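Local coordinates for protein putative oxidoreductase molybdopterin-binding subunit (Sulfolobus tokodaii, PDB 4ZOH) that probably catalyses a molybdenum-dependent oxidation as the subunit of a xanthine dehydrogenase/aldehyde oxidase-type enzyme that carries the pterin cytosine dinucleotide, at residues A[183-187]-A[214-219]; A[163-168]-A[245-251]. All blocks are in the same frame, centred on the assembly; numbering follows the deposited sequence.

From the N terminus the chain first reaches 163-168, the loop between strands 149-161 and 170-174, then 183-187 after strand 179-183, then 214-219 after strand 204-207, and last helix 245-251. Contact 1 pairs the middle two and closes a loop of 26 intervening residues; contact 2 pairs the outer two and closes one of 76, so contact 1 is nested inside contact 2. All four segments belong to the molybdopterin cofactor-binding part of the chain. The contacts, with centres about 12 Å apart, meet at E166: K218 of contact 1 reaches its carbonyl and S184 its carboxylate. Helix 245-251 is thereby connected, through 163-168, to the turn beside the pterin.

Contact 1. Residues A[183-187]-A[214-219]. With MCN (pterin cytosine dinucleotide), chain D.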
# COMPACT_ATOMS: atom_id res chain seq x y z
N SER A 183 -5.32 4.15 -10.95
CA SER A 183 -6.46 4.87 -11.43
C SER A 183 -7.60 3.92 -11.72
O SER A 183 -7.37 2.77 -12.22
CB SER A 183 -6.11 5.65 -12.73
OG SER A 183 -7.22 6.46 -13.18
N SER A 184 -8.80 4.43 -11.50
CA SER A 184 -9.99 3.71 -11.88
C SER A 184 -10.12 3.95 -13.37
O SER A 184 -10.73 4.90 -13.82
CB SER A 184 -11.23 4.20 -11.08
OG SER A 184 -12.38 3.42 -11.44
N THR A 185 -9.42 3.14 -14.13
CA THR A 185 -9.33 3.37 -15.56
C THR A 185 -9.71 2.08 -16.30
O THR A 185 -9.73 1.01 -15.66
CB THR A 185 -7.90 3.81 -15.95
OG1 THR A 185 -7.87 4.17 -17.32
CG2 THR A 185 -6.87 2.73 -15.70
N GLN A 186 -9.91 2.16 -17.63
CA GLN A 186 -10.21 0.94 -18.45
C GLN A 186 -8.97 0.21 -18.99
O GLN A 186 -9.07 -0.88 -19.55
CB GLN A 186 -11.22 1.22 -19.57
CG GLN A 186 -12.55 1.65 -19.00
CD GLN A 186 -13.63 1.85 -20.05
OE1 GLN A 186 -14.46 2.77 -19.92
NE2 GLN A 186 -13.61 1.06 -21.08
N SER A 187 -7.79 0.79 -18.77
CA SER A 187 -6.58 0.16 -19.25
C SER A 187 -5.39 0.82 -18.60
O SER A 187 -5.15 1.99 -18.86
CB SER A 187 -6.41 0.35 -20.78
OG SER A 187 -5.20 -0.25 -21.25
N ALA A 214 -17.40 1.15 -15.71
CA ALA A 214 -16.92 2.28 -16.47
C ALA A 214 -17.91 2.59 -17.58
O ALA A 214 -18.41 3.75 -17.68
CB ALA A 214 -15.57 1.94 -17.07
N PHE A 215 -18.20 1.54 -18.39
CA PHE A 215 -19.21 1.61 -19.49
C PHE A 215 -18.78 2.68 -20.51
O PHE A 215 -19.62 3.36 -21.08
CB PHE A 215 -20.62 1.86 -18.95
CG PHE A 215 -21.00 0.90 -17.86
CD1 PHE A 215 -21.35 -0.42 -18.16
CD2 PHE A 215 -20.96 1.29 -16.50
CE1 PHE A 215 -21.70 -1.32 -17.14
CE2 PHE A 215 -21.28 0.38 -15.48
CZ PHE A 215 -21.65 -0.94 -15.79
N GLY A 216 -17.44 2.83 -20.64
CA GLY A 216 -16.84 3.64 -21.66
C GLY A 216 -16.34 4.93 -21.03
O GLY A 216 -15.46 5.49 -21.54
N SER A 217 -16.87 5.32 -19.88
CA SER A 217 -16.50 6.54 -19.21
C SER A 217 -15.04 6.68 -18.73
O SER A 217 -14.70 7.80 -18.32
CB SER A 217 -17.47 6.84 -18.08
OG SER A 217 -17.13 6.08 -16.95
N LYS A 218 -14.24 5.59 -18.73
CA LYS A 218 -12.89 5.56 -18.14
C LYS A 218 -11.82 5.12 -19.19
O LYS A 218 -10.68 4.73 -18.86
CB LYS A 218 -12.83 4.70 -16.85
CG LYS A 218 -13.69 5.27 -15.69
CD LYS A 218 -13.88 4.28 -14.51
CE LYS A 218 -14.88 4.83 -13.52
NZ LYS A 218 -14.97 3.91 -12.30
N ILE A 219 -12.22 5.14 -20.47
CA ILE A 219 -11.23 4.93 -21.53
C ILE A 219 -10.19 6.07 -21.57
O ILE A 219 -8.98 5.84 -21.47
CB ILE A 219 -11.89 4.85 -22.93
CG1 ILE A 219 -12.90 3.69 -22.97
CG2 ILE A 219 -10.78 4.72 -24.01
CD1 ILE A 219 -13.62 3.62 -24.35
N1 MCN D . -18.24 -13.66 -23.85
C2 MCN D . -18.23 -15.00 -24.20
N3 MCN D . -18.35 -15.40 -25.50
C4 MCN D . -18.49 -14.42 -26.48
C5 MCN D . -18.50 -13.07 -26.15
C6 MCN D . -18.35 -12.67 -24.82
O2 MCN D . -18.11 -15.90 -23.37
N4 MCN D . -18.61 -14.82 -27.73
C1' MCN D . -18.08 -13.33 -22.43
C2D MCN D . -16.60 -13.11 -22.12
O2' MCN D . -15.96 -14.26 -21.66
C3' MCN D . -16.65 -12.14 -20.97
C4D MCN D . -17.66 -11.21 -21.49
O4D MCN D . -18.68 -12.09 -22.13
O3' MCN D . -17.08 -12.71 -19.79
C5' MCN D . -16.69 -10.49 -22.41
O5' MCN D . -17.32 -9.74 -23.28
PA MCN D . -16.58 -9.08 -24.57
O1A MCN D . -15.27 -9.56 -24.97
O2A MCN D . -17.76 -9.12 -25.50
O3A MCN D . -16.57 -7.51 -23.95
PB MCN D . -15.38 -6.98 -23.00
O1B MCN D . -14.29 -6.43 -23.91
O2B MCN D . -14.91 -7.91 -21.97
O3B MCN D . -16.14 -5.86 -22.28
C10 MCN D . -16.22 -4.49 -22.77
C9' MCN D . -17.64 -4.01 -22.76
C8' MCN D . -17.76 -2.59 -22.98
S8' MCN D . -17.02 -1.86 -24.40
C7' MCN D . -18.53 -1.79 -22.19
S7' MCN D . -18.80 -0.06 -22.52
C6' MCN D . -19.30 -2.32 -21.08
C7 MCN D . -19.48 -3.87 -21.22
O9' MCN D . -18.20 -4.40 -21.51
N5' MCN D . -18.77 -1.93 -19.77
C4A MCN D . -18.92 -2.71 -18.61
N8' MCN D . -19.97 -4.45 -19.94
C4B MCN D . -19.57 -3.98 -18.72
N1' MCN D . -19.79 -4.76 -17.66
C2' MCN D . -19.36 -4.37 -16.47
N2' MCN D . -19.58 -5.17 -15.45
N3' MCN D . -18.71 -3.11 -16.26
C4' MCN D . -18.49 -2.24 -17.35
O4' MCN D . -17.93 -1.12 -17.17
O HOH W 1 -7.87 3.55 -20.32
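The amide of Q186 is inserted into the pair of beta turns formed by 214-219, a loop of the molybdopterin cofactor-binding domain that carries part of the pterin pocket. Its CG is anti to the carbonyl carbon (chi1 -62°) and the chain beyond is extended, which carries OE1 to the backbone of the turns. There K218 N donates to Q186 OE1 at 3.1 Å with an N-H...O angle of 155°, while the G216 N bond to the same oxygen is weak, at 122°. NE2 turns to T481 O, so both ends of the amide have polar partners. On its flanks, A214 CB is 3.2 Å from Q186 OE1, and I219 CG1 is 3.3 Å from Q186 NE2. The backbone adds Q186 N to K218 O, 3.0 Å. K218 runs extended along S184, its CD 3.3 Å from S184 O; NZ donates to S184 OG, E166 O and G213 O, three bonds fixing the ammonium. The first residues of 214-219 meet the cofactor: the F215 ring lies with one face over the pterin carbonyl, MCN O4' standing 3.5 Å above the ring plane, and that oxygen accepts from both A214 N (2.8 Å) and F215 N.

Contact 2. Residues A[163-168]-A[245-251]; sequences SPLETR and RTEEFIS
E248 OE2 takes two N-H groups of R168, NE at 2.6 Å and NH1 at 2.8 Å, in a salt bridge that joins helix 245-251 to the 163-168 loop of the molybdopterin cofactor-binding domain. The oxygen lies near the guanidinium plane, but both donors come from above the same face of the carboxylate, and the two planes are turned 56° apart. The other oxygen, E248 OE1, accepts R168 N at an N-H...O angle of 164°, so backbone and side chain of one residue hold both oxygens. E248 gets there with CG anti to its backbone nitrogen (chi1 -167°) and a bend at chi2. R168 NH2 makes a second salt bridge, to E224, so the arginine lies between two carboxylates. One turn earlier on the helix, R245 bends at chi2 and chi3 and presents NH1 and NH2 end-on to P164 O, 2.8 Å and 2.9 Å away; NH2 also bonds to the backbone of a neighbouring chain of another protein. L165, in the same loop, touches the iron-sulfur cluster. T167 packs against both E248 and R245: its CB is 3.6 Å from E248 CD, and its CG2 sits 3.5 Å above the centre of the R245 guanidinium face.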
# COMPACT_ATOMS: atom_id res chain seq x y z
N SER A 163 -22.65 6.71 -15.41
CA SER A 163 -22.99 6.48 -14.01
C SER A 163 -22.51 5.10 -13.44
O SER A 163 -23.29 4.44 -12.77
CB SER A 163 -24.51 6.61 -13.80
OG SER A 163 -25.05 7.70 -14.49
N PRO A 164 -21.22 4.68 -13.70
CA PRO A 164 -20.73 3.47 -13.02
C PRO A 164 -20.84 3.70 -11.52
O PRO A 164 -20.75 4.86 -11.05
CB PRO A 164 -19.25 3.40 -13.40
CG PRO A 164 -18.85 4.82 -13.73
CD PRO A 164 -20.11 5.46 -14.29
N LEU A 165 -21.05 2.63 -10.74
CA LEU A 165 -21.27 2.84 -9.28
C LEU A 165 -20.00 3.31 -8.56
O LEU A 165 -20.10 3.95 -7.51
CB LEU A 165 -21.70 1.52 -8.64
CG LEU A 165 -22.99 1.42 -7.85
CD1 LEU A 165 -22.53 0.36 -6.88
CD2 LEU A 165 -23.50 2.61 -7.04
N GLU A 166 -18.84 2.92 -9.04
CA GLU A 166 -17.60 3.59 -8.61
C GLU A 166 -17.25 4.71 -9.63
O GLU A 166 -17.07 4.46 -10.86
CB GLU A 166 -16.37 2.63 -8.51
CG GLU A 166 -15.13 3.31 -7.88
CD GLU A 166 -13.80 2.78 -8.40
OE1 GLU A 166 -12.74 3.06 -7.77
OE2 GLU A 166 -13.73 2.08 -9.45
N THR A 167 -17.10 5.92 -9.10
CA THR A 167 -16.55 7.07 -9.89
C THR A 167 -15.12 6.86 -10.31
O THR A 167 -14.51 5.87 -9.95
CB THR A 167 -16.59 8.38 -9.13
OG1 THR A 167 -15.72 8.29 -8.01
CG2 THR A 167 -18.03 8.70 -8.61
N ARG A 168 -14.64 7.76 -11.17
CA ARG A 168 -13.20 7.90 -11.44
C ARG A 168 -12.51 8.03 -10.11
O ARG A 168 -13.15 8.31 -9.08
CB ARG A 168 -12.95 9.20 -12.29
CG ARG A 168 -13.57 9.09 -13.70
CD ARG A 168 -13.72 10.47 -14.36
NE ARG A 168 -14.44 11.38 -13.48
CZ ARG A 168 -14.39 12.72 -13.53
NH1 ARG A 168 -15.07 13.40 -12.62
NH2 ARG A 168 -13.70 13.34 -14.52
N ARG A 245 -20.01 12.28 -6.20
CA ARG A 245 -20.87 11.76 -7.31
C ARG A 245 -21.51 12.97 -8.07
O ARG A 245 -21.69 12.90 -9.28
CB ARG A 245 -21.97 10.80 -6.75
CG ARG A 245 -23.02 10.35 -7.77
CD ARG A 245 -22.43 9.66 -9.00
NE ARG A 245 -21.82 8.44 -8.49
CZ ARG A 245 -21.35 7.43 -9.22
NH1 ARG A 245 -21.33 7.52 -10.56
NH2 ARG A 245 -20.84 6.36 -8.59
N THR A 246 -21.85 14.04 -7.36
CA THR A 246 -22.27 15.32 -8.05
C THR A 246 -21.22 15.74 -9.09
O THR A 246 -21.54 15.93 -10.29
CB THR A 246 -22.63 16.44 -7.08
OG1 THR A 246 -23.67 15.95 -6.22
CG2 THR A 246 -23.12 17.72 -7.79
N GLU A 247 -19.96 15.78 -8.68
CA GLU A 247 -18.89 16.05 -9.63
C GLU A 247 -18.90 15.11 -10.81
O GLU A 247 -18.74 15.53 -11.99
CB GLU A 247 -17.52 15.95 -8.91
CG GLU A 247 -17.26 17.15 -7.99
CD GLU A 247 -15.85 17.07 -7.44
OE1 GLU A 247 -14.88 17.48 -8.13
OE2 GLU A 247 -15.74 16.56 -6.34
N GLU A 248 -19.05 13.80 -10.51
CA GLU A 248 -18.95 12.81 -11.56
C GLU A 248 -20.08 13.13 -12.58
O GLU A 248 -19.82 13.23 -13.74
CB GLU A 248 -19.12 11.36 -10.97
CG GLU A 248 -18.71 10.31 -11.97
CD GLU A 248 -17.21 10.14 -12.16
OE1 GLU A 248 -16.85 9.09 -12.74
OE2 GLU A 248 -16.36 11.04 -11.72
N PHE A 249 -21.31 13.35 -12.10
CA PHE A 249 -22.43 13.57 -13.02
C PHE A 249 -22.20 14.75 -13.93
O PHE A 249 -22.48 14.66 -15.09
CB PHE A 249 -23.76 13.80 -12.24
CG PHE A 249 -24.48 12.52 -11.94
CD1 PHE A 249 -24.97 11.74 -13.00
CD2 PHE A 249 -24.66 12.08 -10.62
CE1 PHE A 249 -25.62 10.54 -12.78
CE2 PHE A 249 -25.34 10.90 -10.38
CZ PHE A 249 -25.82 10.12 -11.45
N ILE A 250 -21.62 15.82 -13.37
CA ILE A 250 -21.41 17.07 -14.07
C ILE A 250 -20.22 17.04 -15.04
O ILE A 250 -20.18 17.78 -16.05
CB ILE A 250 -21.37 18.09 -12.93
CG1 ILE A 250 -22.77 18.60 -12.69
CG2 ILE A 250 -20.26 19.09 -13.00
CD1 ILE A 250 -22.88 19.22 -11.32
N SER A 251 -19.27 16.15 -14.79
CA SER A 251 -18.02 16.18 -15.57
C SER A 251 -17.68 14.95 -16.36
O SER A 251 -16.69 14.93 -17.10
CB SER A 251 -16.85 16.53 -14.61
OG SER A 251 -16.77 15.62 -13.52